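Local coordinates for AlyGC (Glaciecola chathamensis, PDB 5GKD), which is a family 6 polysaccharide lyase that breaks down the marine polysaccharide alginate, most likely cutting its glycosidic bonds by beta-elimination, at residues A[575-580]-A[588-593]; A[545-550]-A[561-566]; A[607-612]-A[619-624]. All blocks are in the same frame, centred on the assembly; numbering follows the deposited sequence.

Interaction 1: residues A[575-580]-A[588-593]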
ATOM      1  N   ILE A 575     -12.243   0.647  16.917  1.00 23.50           N
ATOM      2  CA  ILE A 575     -12.424  -0.795  16.875  1.00 23.55           C
ATOM      3  C   ILE A 575     -12.867  -1.205  18.270  1.00 25.20           C
ATOM      4  O   ILE A 575     -12.165  -0.928  19.249  1.00 26.09           O
ATOM      5  CB  ILE A 575     -11.134  -1.520  16.463  1.00 22.78           C
ATOM      6  CG1 ILE A 575     -10.742  -1.111  15.046  1.00 22.36           C
ATOM      7  CG2 ILE A 575     -11.303  -3.019  16.535  1.00 21.01           C
ATOM      8  CD1 ILE A 575      -9.321  -1.463  14.700  1.00 19.20           C
ATOM      9  N   GLU A 576     -14.039  -1.824  18.372  1.00 26.26           N
ATOM     10  CA  GLU A 576     -14.597  -2.205  19.664  1.00 28.99           C
ATOM     11  C   GLU A 576     -14.968  -3.682  19.679  1.00 26.96           C
ATOM     12  O   GLU A 576     -15.743  -4.138  18.834  1.00 27.13           O
ATOM     13  CB  GLU A 576     -15.822  -1.365  20.001  1.00 29.47           C
ATOM     14  CG  GLU A 576     -15.942  -1.150  21.491  1.00 35.88           C
ATOM     15  CD  GLU A 576     -17.355  -0.981  21.953  1.00 41.33           C
ATOM     16  OE1 GLU A 576     -17.533  -0.559  23.117  1.00 47.98           O
ATOM     17  OE2 GLU A 576     -18.276  -1.268  21.154  1.00 40.64           O
ATOM     18  N   VAL A 577     -14.428  -4.414  20.648  1.00 26.88           N
ATOM     19  CA  VAL A 577     -14.682  -5.838  20.830  1.00 24.59           C
ATOM     20  C   VAL A 577     -15.278  -6.039  22.218  1.00 29.84           C
ATOM     21  O   VAL A 577     -14.650  -5.685  23.227  1.00 28.83           O
ATOM     22  CB  VAL A 577     -13.402  -6.669  20.665  1.00 23.99           C
ATOM     23  CG1 VAL A 577     -13.694  -8.133  20.871  1.00 25.96           C
ATOM     24  CG2 VAL A 577     -12.778  -6.426  19.284  1.00 26.39           C
ATOM     25  N   GLN A 578     -16.487  -6.607  22.272  1.00 29.78           N
ATOM     26  CA  GLN A 578     -17.195  -6.869  23.525  1.00 29.19           C
ATOM     27  C   GLN A 578     -17.675  -8.313  23.550  1.00 27.25           C
ATOM     28  O   GLN A 578     -18.240  -8.795  22.561  1.00 28.68           O
ATOM     29  CB  GLN A 578     -18.404  -5.941  23.709  1.00 28.37           C
ATOM     30  CG  GLN A 578     -18.101  -4.465  23.776  1.00 33.27           C
ATOM     31  CD  GLN A 578     -17.371  -4.074  25.042  1.00 36.00           C
ATOM     32  OE1 GLN A 578     -17.358  -4.820  26.021  1.00 37.43           O
ATOM     33  NE2 GLN A 578     -16.757  -2.901  25.033  1.00 32.10           N
ATOM     34  N   ASP A 579     -17.447  -8.999  24.673  1.00 27.35           N
ATOM     35  CA  ASP A 579     -18.094 -10.289  24.949  1.00 29.14           C
ATOM     36  C   ASP A 579     -17.911 -11.281  23.802  1.00 27.93           C
ATOM     37  O   ASP A 579     -18.871 -11.864  23.311  1.00 27.66           O
ATOM     38  CB  ASP A 579     -19.590 -10.087  25.238  1.00 28.42           C
ATOM     39  CG  ASP A 579     -19.848  -9.001  26.277  1.00 30.22           C
ATOM     40  OD1 ASP A 579     -19.354  -9.142  27.405  1.00 34.85           O
ATOM     41  OD2 ASP A 579     -20.529  -7.999  25.968  1.00 34.38           O
ATOM     42  N   SER A 580     -16.666 -11.468  23.361  1.00 28.83           N
ATOM     43  CA  SER A 580     -16.387 -12.270  22.176  1.00 29.26           C
ATOM     44  C   SER A 580     -15.261 -13.259  22.453  1.00 29.68           C
ATOM     45  O   SER A 580     -14.427 -13.051  23.338  1.00 32.77           O
ATOM     46  CB  SER A 580     -16.036 -11.373  20.962  1.00 28.82           C
ATOM     47  OG  SER A 580     -17.148 -10.568  20.589  1.00 26.70           O
ATOM     48  N   ASP A 588      -1.699 -12.628  14.038  1.00 21.38           N
ATOM     49  CA  ASP A 588      -2.085 -11.677  15.073  1.00 22.24           C
ATOM     50  C   ASP A 588      -3.595 -11.510  15.086  1.00 24.29           C
ATOM     51  O   ASP A 588      -4.291 -11.854  14.127  1.00 23.14           O
ATOM     52  CB  ASP A 588      -1.438 -10.316  14.850  1.00 18.00           C
ATOM     53  CG  ASP A 588       0.067 -10.397  14.729  1.00 23.52           C
ATOM     54  OD1 ASP A 588       0.740 -10.885  15.663  1.00 25.89           O
ATOM     55  OD2 ASP A 588       0.585  -9.979  13.684  1.00 24.79           O
ATOM     56  N   LEU A 589      -4.095 -10.962  16.194  1.00 20.84           N
ATOM     57  CA  LEU A 589      -5.497 -10.580  16.287  1.00 21.65           C
ATOM     58  C   LEU A 589      -5.756  -9.270  15.550  1.00 21.50           C
ATOM     59  O   LEU A 589      -6.519  -9.237  14.579  1.00 25.96           O
ATOM     60  CB  LEU A 589      -5.907 -10.462  17.755  1.00 20.55           C
ATOM     61  CG  LEU A 589      -7.044 -11.264  18.378  1.00 24.76           C
ATOM     62  CD1 LEU A 589      -7.966 -10.337  19.161  1.00 20.61           C
ATOM     63  CD2 LEU A 589      -7.817 -12.092  17.382  1.00 20.67           C
ATOM     64  N   PHE A 590      -5.132  -8.181  15.996  1.00 20.59           N
ATOM     65  CA  PHE A 590      -5.302  -6.868  15.378  1.00 20.87           C
ATOM     66  C   PHE A 590      -3.940  -6.323  14.969  1.00 23.44           C
ATOM     67  O   PHE A 590      -3.059  -6.123  15.813  1.00 22.54           O
ATOM     68  CB  PHE A 590      -6.021  -5.893  16.321  1.00 21.77           C
ATOM     69  CG  PHE A 590      -7.472  -6.231  16.533  1.00 20.96           C
ATOM     70  CD1 PHE A 590      -8.427  -5.806  15.640  1.00 21.54           C
ATOM     71  CD2 PHE A 590      -7.871  -7.007  17.606  1.00 24.60           C
ATOM     72  CE1 PHE A 590      -9.750  -6.124  15.816  1.00 19.08           C
ATOM     73  CE2 PHE A 590      -9.189  -7.320  17.794  1.00 21.77           C
ATOM     74  CZ  PHE A 590     -10.134  -6.874  16.895  1.00 22.25           C
ATOM     75  N   ARG A 591      -3.768  -6.093  13.674  1.00 22.30           N
ATOM     76  CA  ARG A 591      -2.530  -5.564  13.118  1.00 19.82           C
ATOM     77  C   ARG A 591      -2.758  -4.088  12.810  1.00 20.59           C
ATOM     78  O   ARG A 591      -3.314  -3.742  11.763  1.00 19.52           O
ATOM     79  CB  ARG A 591      -2.119  -6.368  11.889  1.00 21.25           C
ATOM     80  CG  ARG A 591      -1.605  -7.750  12.249  1.00 22.06           C
ATOM     81  CD  ARG A 591      -1.736  -8.738  11.106  1.00 23.14           C
ATOM     82  NE  ARG A 591      -0.888  -8.397   9.973  1.00 23.43           N
ATOM     83  CZ  ARG A 591       0.425  -8.577   9.943  1.00 25.98           C
ATOM     84  NH1 ARG A 591       1.049  -9.075  10.997  1.00 24.77           N
ATOM     85  NH2 ARG A 591       1.120  -8.238   8.864  1.00 24.52           N
ATOM     86  N   LEU A 592      -2.335  -3.224  13.741  1.00 19.47           N
ATOM     87  CA  LEU A 592      -2.561  -1.784  13.706  1.00 20.58           C
ATOM     88  C   LEU A 592      -1.243  -1.030  13.781  1.00 18.75           C
ATOM     89  O   LEU A 592      -1.134   0.007  14.441  1.00 17.81           O
ATOM     90  CB  LEU A 592      -3.465  -1.336  14.846  1.00 18.87           C
ATOM     91  CG  LEU A 592      -4.987  -1.444  14.778  1.00 25.00           C
ATOM     92  CD1 LEU A 592      -5.535  -1.642  13.387  1.00 17.77           C
ATOM     93  CD2 LEU A 592      -5.498  -2.476  15.728  1.00 20.69           C
ATOM     94  N   ASN A 593      -0.228  -1.555  13.106  1.00 16.58           N
ATOM     95  CA  ASN A 593       1.144  -1.083  13.212  1.00 20.65           C
ATOM     96  C   ASN A 593       1.783  -0.904  11.841  1.00 21.61           C
ATOM     97  O   ASN A 593       2.969  -1.194  11.658  1.00 22.12           O
ATOM     98  CB  ASN A 593       1.976  -2.058  14.037  1.00 17.89           C
ATOM     99  CG  ASN A 593       2.070  -3.415  13.387  1.00 22.13           C
ATOM    100  OD1 ASN A 593       1.224  -3.771  12.569  1.00 22.03           O
ATOM    101  ND2 ASN A 593       3.117  -4.163  13.708  1.00 22.29           N
TER
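I575 and F590 face each other from strands 575-578 and 590-592, whose segment axes run nearly antiparallel (160°) and come no closer than 11.4 Å, so that side chains rather than backbone bonds span the gap. I575 and F590 carry most of the contact between them. With its CG anti to its own carbonyl carbon (chi1 -70°), the F590 ring reaches across to two methyl groups of the opposing strand. CG2 of I575 lies 3.5 Å from CE1 of F590, the two side chains sliding past each other in opposite directions. CG2 of V577, two residues along the same strand as I575, comes from the opposite direction to meet CZ of F590 at 3.6 Å, both methyls approaching the ring obliquely. The second branch of I575 serves another partner: its CD1 meets CD1 of L592 tip to tip at 4.0 Å. Such apolar bridging fills the inside of a coil in a parallel beta-helix, the kind of fold known from pectate lyase-like proteins, where strands pair in parallel with those of adjacent coils but oppose each other across the interior. With an alanine here in place of F590, CG2 of I575 and CG2 of V577 would probably be left facing a gap where the ring had been. NE2 of Q578 donates to OE1 of E576 at 3.1 Å, from well above the carboxylate plane, and also bonds E610 of the next coil. NH1 of R591 meets OD2 of D588 at 2.9 Å, in the guanidinium plane, while NE forms a salt bridge with D565 of the preceding coil.

Interaction 2: residues A[545-550]-A[561-566]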
ATOM      1  N   LEU A 545     -15.448  -0.357  13.283  1.00 24.24           N
ATOM      2  CA  LEU A 545     -15.596  -1.803  13.405  1.00 25.23           C
ATOM      3  C   LEU A 545     -16.022  -2.142  14.830  1.00 24.92           C
ATOM      4  O   LEU A 545     -15.310  -1.814  15.783  1.00 23.91           O
ATOM      5  CB  LEU A 545     -14.285  -2.515  13.034  1.00 24.16           C
ATOM      6  CG  LEU A 545     -14.209  -4.029  13.260  1.00 19.45           C
ATOM      7  CD1 LEU A 545     -15.300  -4.741  12.496  1.00 22.68           C
ATOM      8  CD2 LEU A 545     -12.840  -4.564  12.876  1.00 21.31           C
ATOM      9  N   ALA A 546     -17.181  -2.788  14.974  1.00 26.17           N
ATOM     10  CA  ALA A 546     -17.710  -3.241  16.260  1.00 25.04           C
ATOM     11  C   ALA A 546     -17.956  -4.741  16.201  1.00 27.16           C
ATOM     12  O   ALA A 546     -18.525  -5.243  15.227  1.00 27.66           O
ATOM     13  CB  ALA A 546     -19.012  -2.517  16.623  1.00 26.74           C
ATOM     14  N   ILE A 547     -17.519  -5.452  17.237  1.00 30.24           N
ATOM     15  CA  ILE A 547     -17.608  -6.906  17.310  1.00 26.61           C
ATOM     16  C   ILE A 547     -18.172  -7.271  18.676  1.00 28.27           C
ATOM     17  O   ILE A 547     -17.555  -6.967  19.703  1.00 29.72           O
ATOM     18  CB  ILE A 547     -16.239  -7.565  17.087  1.00 27.56           C
ATOM     19  CG1 ILE A 547     -15.745  -7.261  15.674  1.00 24.41           C
ATOM     20  CG2 ILE A 547     -16.306  -9.067  17.317  1.00 24.93           C
ATOM     21  CD1 ILE A 547     -14.368  -7.726  15.419  1.00 26.11           C
ATOM     22  N   LYS A 548     -19.342  -7.911  18.691  1.00 28.09           N
ATOM     23  CA  LYS A 548     -20.076  -8.182  19.927  1.00 34.02           C
ATOM     24  C   LYS A 548     -20.602  -9.605  19.915  1.00 29.58           C
ATOM     25  O   LYS A 548     -21.154 -10.050  18.910  1.00 31.92           O
ATOM     26  CB  LYS A 548     -21.265  -7.227  20.107  1.00 32.29           C
ATOM     27  CG  LYS A 548     -20.957  -5.797  19.807  1.00 37.97           C
ATOM     28  CD  LYS A 548     -22.194  -4.921  19.775  1.00 39.43           C
ATOM     29  CE  LYS A 548     -21.770  -3.478  19.490  1.00 46.78           C
ATOM     30  NZ  LYS A 548     -22.901  -2.514  19.448  1.00 42.73           N
ATOM     31  N   ASN A 549     -20.448 -10.310  21.034  1.00 29.96           N
ATOM     32  CA  ASN A 549     -21.108 -11.603  21.241  1.00 30.16           C
ATOM     33  C   ASN A 549     -20.720 -12.636  20.191  1.00 32.33           C
ATOM     34  O   ASN A 549     -21.513 -13.524  19.872  1.00 30.53           O
ATOM     35  CB  ASN A 549     -22.633 -11.447  21.254  1.00 30.27           C
ATOM     36  CG  ASN A 549     -23.093 -10.331  22.162  1.00 31.34           C
ATOM     37  OD1 ASN A 549     -23.749  -9.391  21.722  1.00 40.22           O
ATOM     38  ND2 ASN A 549     -22.749 -10.425  23.436  1.00 30.62           N
ATOM     39  N   SER A 550     -19.520 -12.550  19.629  1.00 28.17           N
ATOM     40  CA  SER A 550     -19.192 -13.389  18.494  1.00 25.93           C
ATOM     41  C   SER A 550     -18.046 -14.327  18.829  1.00 24.78           C
ATOM     42  O   SER A 550     -17.295 -14.120  19.779  1.00 28.02           O
ATOM     43  CB  SER A 550     -18.843 -12.541  17.261  1.00 27.84           C
ATOM     44  OG  SER A 550     -19.945 -11.741  16.889  1.00 27.73           O
ATOM     45  N   TYR A 561      -2.131 -16.586   9.879  1.00 24.77           N
ATOM     46  CA  TYR A 561      -3.547 -16.379   9.600  1.00 20.86           C
ATOM     47  C   TYR A 561      -4.042 -15.357  10.611  1.00 24.21           C
ATOM     48  O   TYR A 561      -4.325 -15.698  11.759  1.00 23.22           O
ATOM     49  CB  TYR A 561      -4.317 -17.688   9.700  1.00 25.72           C
ATOM     50  CG  TYR A 561      -5.700 -17.685   9.091  1.00 24.03           C
ATOM     51  CD1 TYR A 561      -6.417 -16.506   8.916  1.00 23.91           C
ATOM     52  CD2 TYR A 561      -6.285 -18.874   8.676  1.00 25.31           C
ATOM     53  CE1 TYR A 561      -7.678 -16.521   8.356  1.00 23.30           C
ATOM     54  CE2 TYR A 561      -7.535 -18.892   8.108  1.00 24.01           C
ATOM     55  CZ  TYR A 561      -8.228 -17.725   7.955  1.00 23.14           C
ATOM     56  OH  TYR A 561      -9.478 -17.757   7.391  1.00 27.28           O
ATOM     57  N   HIS A 562      -4.155 -14.105  10.173  1.00 26.03           N
ATOM     58  CA  HIS A 562      -4.517 -13.001  11.048  1.00 22.84           C
ATOM     59  C   HIS A 562      -6.022 -12.830  11.126  1.00 22.03           C
ATOM     60  O   HIS A 562      -6.757 -13.122  10.179  1.00 19.26           O
ATOM     61  CB  HIS A 562      -3.886 -11.706  10.553  1.00 20.35           C
ATOM     62  CG  HIS A 562      -2.444 -11.855  10.198  1.00 24.37           C
ATOM     63  ND1 HIS A 562      -1.477 -12.143  11.137  1.00 22.68           N
ATOM     64  CD2 HIS A 562      -1.805 -11.771   9.010  1.00 21.59           C
ATOM     65  CE1 HIS A 562      -0.303 -12.232  10.537  1.00 21.02           C
ATOM     66  NE2 HIS A 562      -0.475 -12.010   9.248  1.00 22.38           N
ATOM     67  N   PHE A 563      -6.480 -12.333  12.270  1.00 21.84           N
ATOM     68  CA  PHE A 563      -7.897 -12.013  12.376  1.00 22.25           C
ATOM     69  C   PHE A 563      -8.222 -10.679  11.693  1.00 24.71           C
ATOM     70  O   PHE A 563      -9.172 -10.599  10.905  1.00 22.93           O
ATOM     71  CB  PHE A 563      -8.329 -11.986  13.843  1.00 20.73           C
ATOM     72  CG  PHE A 563      -9.732 -11.523  14.034  1.00 21.05           C
ATOM     73  CD1 PHE A 563     -10.798 -12.366  13.765  1.00 21.86           C
ATOM     74  CD2 PHE A 563      -9.995 -10.234  14.452  1.00 23.57           C
ATOM     75  CE1 PHE A 563     -12.097 -11.932  13.919  1.00 20.19           C
ATOM     76  CE2 PHE A 563     -11.283  -9.797  14.615  1.00 20.08           C
ATOM     77  CZ  PHE A 563     -12.341 -10.646  14.344  1.00 24.06           C
ATOM     78  N   PHE A 564      -7.465  -9.614  12.000  1.00 20.99           N
ATOM     79  CA  PHE A 564      -7.716  -8.305  11.404  1.00 20.19           C
ATOM     80  C   PHE A 564      -6.411  -7.673  10.946  1.00 21.82           C
ATOM     81  O   PHE A 564      -5.484  -7.515  11.745  1.00 22.14           O
ATOM     82  CB  PHE A 564      -8.437  -7.341  12.359  1.00 18.01           C
ATOM     83  CG  PHE A 564      -8.765  -6.012  11.719  1.00 21.12           C
ATOM     84  CD1 PHE A 564      -9.905  -5.859  10.953  1.00 19.06           C
ATOM     85  CD2 PHE A 564      -7.898  -4.934  11.839  1.00 19.71           C
ATOM     86  CE1 PHE A 564     -10.190  -4.653  10.334  1.00 20.46           C
ATOM     87  CE2 PHE A 564      -8.176  -3.720  11.227  1.00 20.09           C
ATOM     88  CZ  PHE A 564      -9.331  -3.583  10.476  1.00 20.34           C
ATOM     89  N   ASP A 565      -6.368  -7.251   9.683  1.00 19.33           N
ATOM     90  CA  ASP A 565      -5.173  -6.680   9.067  1.00 18.82           C
ATOM     91  C   ASP A 565      -5.523  -5.311   8.493  1.00 21.75           C
ATOM     92  O   ASP A 565      -6.248  -5.220   7.502  1.00 21.56           O
ATOM     93  CB  ASP A 565      -4.633  -7.614   7.979  1.00 22.52           C
ATOM     94  CG  ASP A 565      -3.228  -7.222   7.506  1.00 22.13           C
ATOM     95  OD1 ASP A 565      -2.441  -6.689   8.307  1.00 21.49           O
ATOM     96  OD2 ASP A 565      -2.909  -7.455   6.330  1.00 24.14           O
ATOM     97  N   ALA A 566      -5.014  -4.252   9.114  1.00 20.74           N
ATOM     98  CA  ALA A 566      -5.267  -2.896   8.651  1.00 20.43           C
ATOM     99  C   ALA A 566      -4.424  -2.587   7.419  1.00 20.69           C
ATOM    100  O   ALA A 566      -3.230  -2.879   7.389  1.00 21.90           O
ATOM    101  CB  ALA A 566      -4.961  -1.883   9.760  1.00 18.52           C
TER
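L545 and I547 each offer a terminal methyl to one of two consecutive phenylalanines. CD2 of L545 sits 3.7 Å from CE1 of F564 and equally near the adjoining CD1, so it straddles one ring bond, approaching obliquely. CD1 of I547 instead meets F563 at the ring edge, in its plane, 3.7 Å from CZ. Neighbouring residues of a regular strand would not both point inward; here the chain turns a corner at F563, which lets both rings enter the coil of the beta-helix. In both, CG anti to the backbone N (chi1 174° and -177°) carries the ring toward strand 545-548. Farther out, F563 packs edge-to-face with the rings of F552 and F582, and both phenylalanines touch I532 of the preceding coil. F564 also rests on L592 of the following one. Where strand 545-548 gives way to a turn, OG of S550 donates to the carbonyl O of K548 at 2.9 Å, above the carbonyl plane, and bonds V516 N. Between the two segments the attraction is therefore dispersive, methyl against aromatic carbon in a buried setting, and its strength depends on close fit rather than on charge or bond direction.

Interaction 3: residues A[607-612]-A[619-624]; sequences LTIENS and GAIAKV
L607, I609 and I621 hold most of the surface buried here, and they divide the contact into two separate meetings. L607 reaches over with one methyl: its CD1 lies 3.8 Å from CB of A622. The same CD1 has a looser neighbour in CG1 of V624, at 4.4 Å. Since alanine contributes so short a side chain, the leucine has to supply nearly all the length of this bridge, with CG roughly anti to its backbone N (chi1 -153°). The second meeting is more even. CD1 of I609 touches CG2 of I621 at 3.9 Å, the two side chains passing at a slant. In I609 the chain to CD1 is fully extended (chi2 179°), which carries that methyl straight into the interior. The setting is again one coil of the C-terminal parallel beta-helix, with strand 607-610 on one wall and strand 622-624 on another. M640 of the next coil packs against all three of L607, I609 and I621, while L660 and L662 adjoin A622 and V624. On the outer face, E610 uses both carboxylate oxygens, OE1 toward Q578 of the coil before and OE2 toward N641 of the coil after. Past the strand end, OG of S612 donates to the carbonyl O of E610 at 2.9 Å, from above the carbonyl plane, and is also bonded to S580 N.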
ATOM      1  N   LEU A 607      -9.062   1.738  20.414  1.00 21.48           N
ATOM      2  CA  LEU A 607      -9.107   0.282  20.432  1.00 23.41           C
ATOM      3  C   LEU A 607      -9.632  -0.161  21.792  1.00 22.88           C
ATOM      4  O   LEU A 607      -8.997   0.114  22.816  1.00 22.31           O
ATOM      5  CB  LEU A 607      -7.712  -0.296  20.206  1.00 21.22           C
ATOM      6  CG  LEU A 607      -7.484  -1.667  19.593  1.00 24.79           C
ATOM      7  CD1 LEU A 607      -6.283  -2.320  20.225  1.00 23.67           C
ATOM      8  CD2 LEU A 607      -8.685  -2.562  19.610  1.00 24.88           C
ATOM      9  N   THR A 608     -10.770  -0.854  21.806  1.00 25.48           N
ATOM     10  CA  THR A 608     -11.375  -1.322  23.049  1.00 25.56           C
ATOM     11  C   THR A 608     -11.685  -2.811  22.959  1.00 24.94           C
ATOM     12  O   THR A 608     -12.352  -3.245  22.018  1.00 23.85           O
ATOM     13  CB  THR A 608     -12.656  -0.541  23.377  1.00 26.97           C
ATOM     14  OG1 THR A 608     -12.332   0.823  23.624  1.00 29.37           O
ATOM     15  CG2 THR A 608     -13.319  -1.106  24.629  1.00 30.01           C
ATOM     16  N   ILE A 609     -11.201  -3.589  23.930  1.00 26.34           N
ATOM     17  CA  ILE A 609     -11.497  -5.024  24.041  1.00 24.98           C
ATOM     18  C   ILE A 609     -11.893  -5.295  25.484  1.00 26.28           C
ATOM     19  O   ILE A 609     -11.060  -5.178  26.386  1.00 28.83           O
ATOM     20  CB  ILE A 609     -10.306  -5.912  23.646  1.00 26.00           C
ATOM     21  CG1 ILE A 609      -9.912  -5.707  22.192  1.00 24.40           C
ATOM     22  CG2 ILE A 609     -10.636  -7.371  23.851  1.00 26.56           C
ATOM     23  CD1 ILE A 609      -8.720  -6.551  21.786  1.00 20.93           C
ATOM     24  N   GLU A 610     -13.150  -5.679  25.709  1.00 28.69           N
ATOM     25  CA  GLU A 610     -13.622  -5.961  27.060  1.00 28.36           C
ATOM     26  C   GLU A 610     -14.419  -7.262  27.107  1.00 25.95           C
ATOM     27  O   GLU A 610     -15.082  -7.638  26.140  1.00 32.27           O
ATOM     28  CB  GLU A 610     -14.490  -4.815  27.603  1.00 28.54           C
ATOM     29  CG  GLU A 610     -13.753  -3.514  27.802  1.00 29.42           C
ATOM     30  CD  GLU A 610     -14.677  -2.389  28.233  1.00 33.82           C
ATOM     31  OE1 GLU A 610     -15.643  -2.099  27.497  1.00 36.03           O
ATOM     32  OE2 GLU A 610     -14.446  -1.806  29.314  1.00 38.03           O
ATOM     33  N   ASN A 611     -14.349  -7.939  28.259  1.00 28.42           N
ATOM     34  CA  ASN A 611     -15.196  -9.095  28.570  1.00 25.54           C
ATOM     35  C   ASN A 611     -15.068 -10.189  27.521  1.00 26.51           C
ATOM     36  O   ASN A 611     -16.037 -10.862  27.177  1.00 26.43           O
ATOM     37  CB  ASN A 611     -16.660  -8.684  28.724  1.00 26.81           C
ATOM     38  CG  ASN A 611     -16.872  -7.675  29.842  1.00 33.71           C
ATOM     39  OD1 ASN A 611     -16.292  -7.797  30.930  1.00 35.41           O
ATOM     40  ND2 ASN A 611     -17.700  -6.667  29.575  1.00 34.59           N
ATOM     41  N   SER A 612     -13.870 -10.363  27.001  1.00 28.11           N
ATOM     42  CA  SER A 612     -13.665 -11.256  25.881  1.00 27.63           C
ATOM     43  C   SER A 612     -12.656 -12.320  26.264  1.00 23.18           C
ATOM     44  O   SER A 612     -12.021 -12.256  27.315  1.00 27.28           O
ATOM     45  CB  SER A 612     -13.209 -10.471  24.644  1.00 27.40           C
ATOM     46  OG  SER A 612     -14.253  -9.613  24.223  1.00 27.71           O
ATOM     47  N   GLY A 619       0.182 -14.986  17.617  1.00 22.46           N
ATOM     48  CA  GLY A 619       0.629 -13.614  17.486  1.00 23.28           C
ATOM     49  C   GLY A 619       0.151 -12.757  18.634  1.00 21.33           C
ATOM     50  O   GLY A 619      -0.256 -13.249  19.687  1.00 26.35           O
ATOM     51  N   ALA A 620       0.188 -11.452  18.421  1.00 22.02           N
ATOM     52  CA  ALA A 620      -0.232 -10.533  19.465  1.00 22.55           C
ATOM     53  C   ALA A 620      -1.730 -10.271  19.391  1.00 22.63           C
ATOM     54  O   ALA A 620      -2.334 -10.285  18.318  1.00 21.38           O
ATOM     55  CB  ALA A 620       0.525  -9.213  19.374  1.00 21.23           C
ATOM     56  N   ILE A 621      -2.321 -10.054  20.566  1.00 23.06           N
ATOM     57  CA  ILE A 621      -3.646  -9.445  20.667  1.00 18.97           C
ATOM     58  C   ILE A 621      -3.718  -8.177  19.820  1.00 23.06           C
ATOM     59  O   ILE A 621      -4.678  -7.952  19.076  1.00 22.69           O
ATOM     60  CB  ILE A 621      -3.963  -9.133  22.140  1.00 23.16           C
ATOM     61  CG1 ILE A 621      -3.908 -10.409  22.984  1.00 27.76           C
ATOM     62  CG2 ILE A 621      -5.284  -8.387  22.264  1.00 21.49           C
ATOM     63  CD1 ILE A 621      -3.767 -10.125  24.481  1.00 26.78           C
ATOM     64  N   ALA A 622      -2.719  -7.312  19.949  1.00 21.55           N
ATOM     65  CA  ALA A 622      -2.717  -6.066  19.202  1.00 21.83           C
ATOM     66  C   ALA A 622      -1.287  -5.569  19.083  1.00 23.12           C
ATOM     67  O   ALA A 622      -0.515  -5.643  20.040  1.00 23.25           O
ATOM     68  CB  ALA A 622      -3.589  -4.999  19.875  1.00 19.31           C
ATOM     69  N   LYS A 623      -0.944  -5.085  17.900  1.00 20.42           N
ATOM     70  CA  LYS A 623       0.286  -4.347  17.665  1.00 21.13           C
ATOM     71  C   LYS A 623      -0.156  -2.988  17.161  1.00 21.95           C
ATOM     72  O   LYS A 623      -0.732  -2.889  16.073  1.00 22.89           O
ATOM     73  CB  LYS A 623       1.180  -5.045  16.636  1.00 22.79           C
ATOM     74  CG  LYS A 623       1.311  -6.547  16.815  1.00 22.38           C
ATOM     75  CD  LYS A 623       2.383  -7.109  15.909  1.00 23.69           C
ATOM     76  CE  LYS A 623       2.812  -8.492  16.397  1.00 26.24           C
ATOM     77  NZ  LYS A 623       3.880  -9.098  15.581  1.00 25.44           N
ATOM     78  N   VAL A 624       0.044  -1.947  17.953  1.00 21.74           N
ATOM     79  CA  VAL A 624      -0.416  -0.640  17.528  1.00 22.94           C
ATOM     80  C   VAL A 624       0.715   0.369  17.685  1.00 23.19           C
ATOM     81  O   VAL A 624       1.426   0.380  18.697  1.00 25.82           O
ATOM     82  CB  VAL A 624      -1.723  -0.217  18.234  1.00 25.33           C
ATOM     83  CG1 VAL A 624      -2.174  -1.227  19.266  1.00 20.60           C
ATOM     84  CG2 VAL A 624      -1.655   1.157  18.747  1.00 24.19           C
TER

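From the N terminus, interaction 2 comes first, then interaction 1, then interaction 3; each closes before the next opens, so none nest or cross. Each closes a connection of 6 to 10 residues that includes one intervening strand: 551-555, 581-585 and 613-617 respectively. The three are thus equivalent contacts in successive coils of the C-terminal beta-helix, tying the wall of strands 543-548, 572-578 and 606-610 to that of 564-565, 590-592 and 622-625. Interaction 1 lies in the middle, its centre about 5 Å from those of both others. Backbone bonds join it to them, including E576 O with I547 N and V577 N with T608 O, whereas interactions 2 and 3 do not touch.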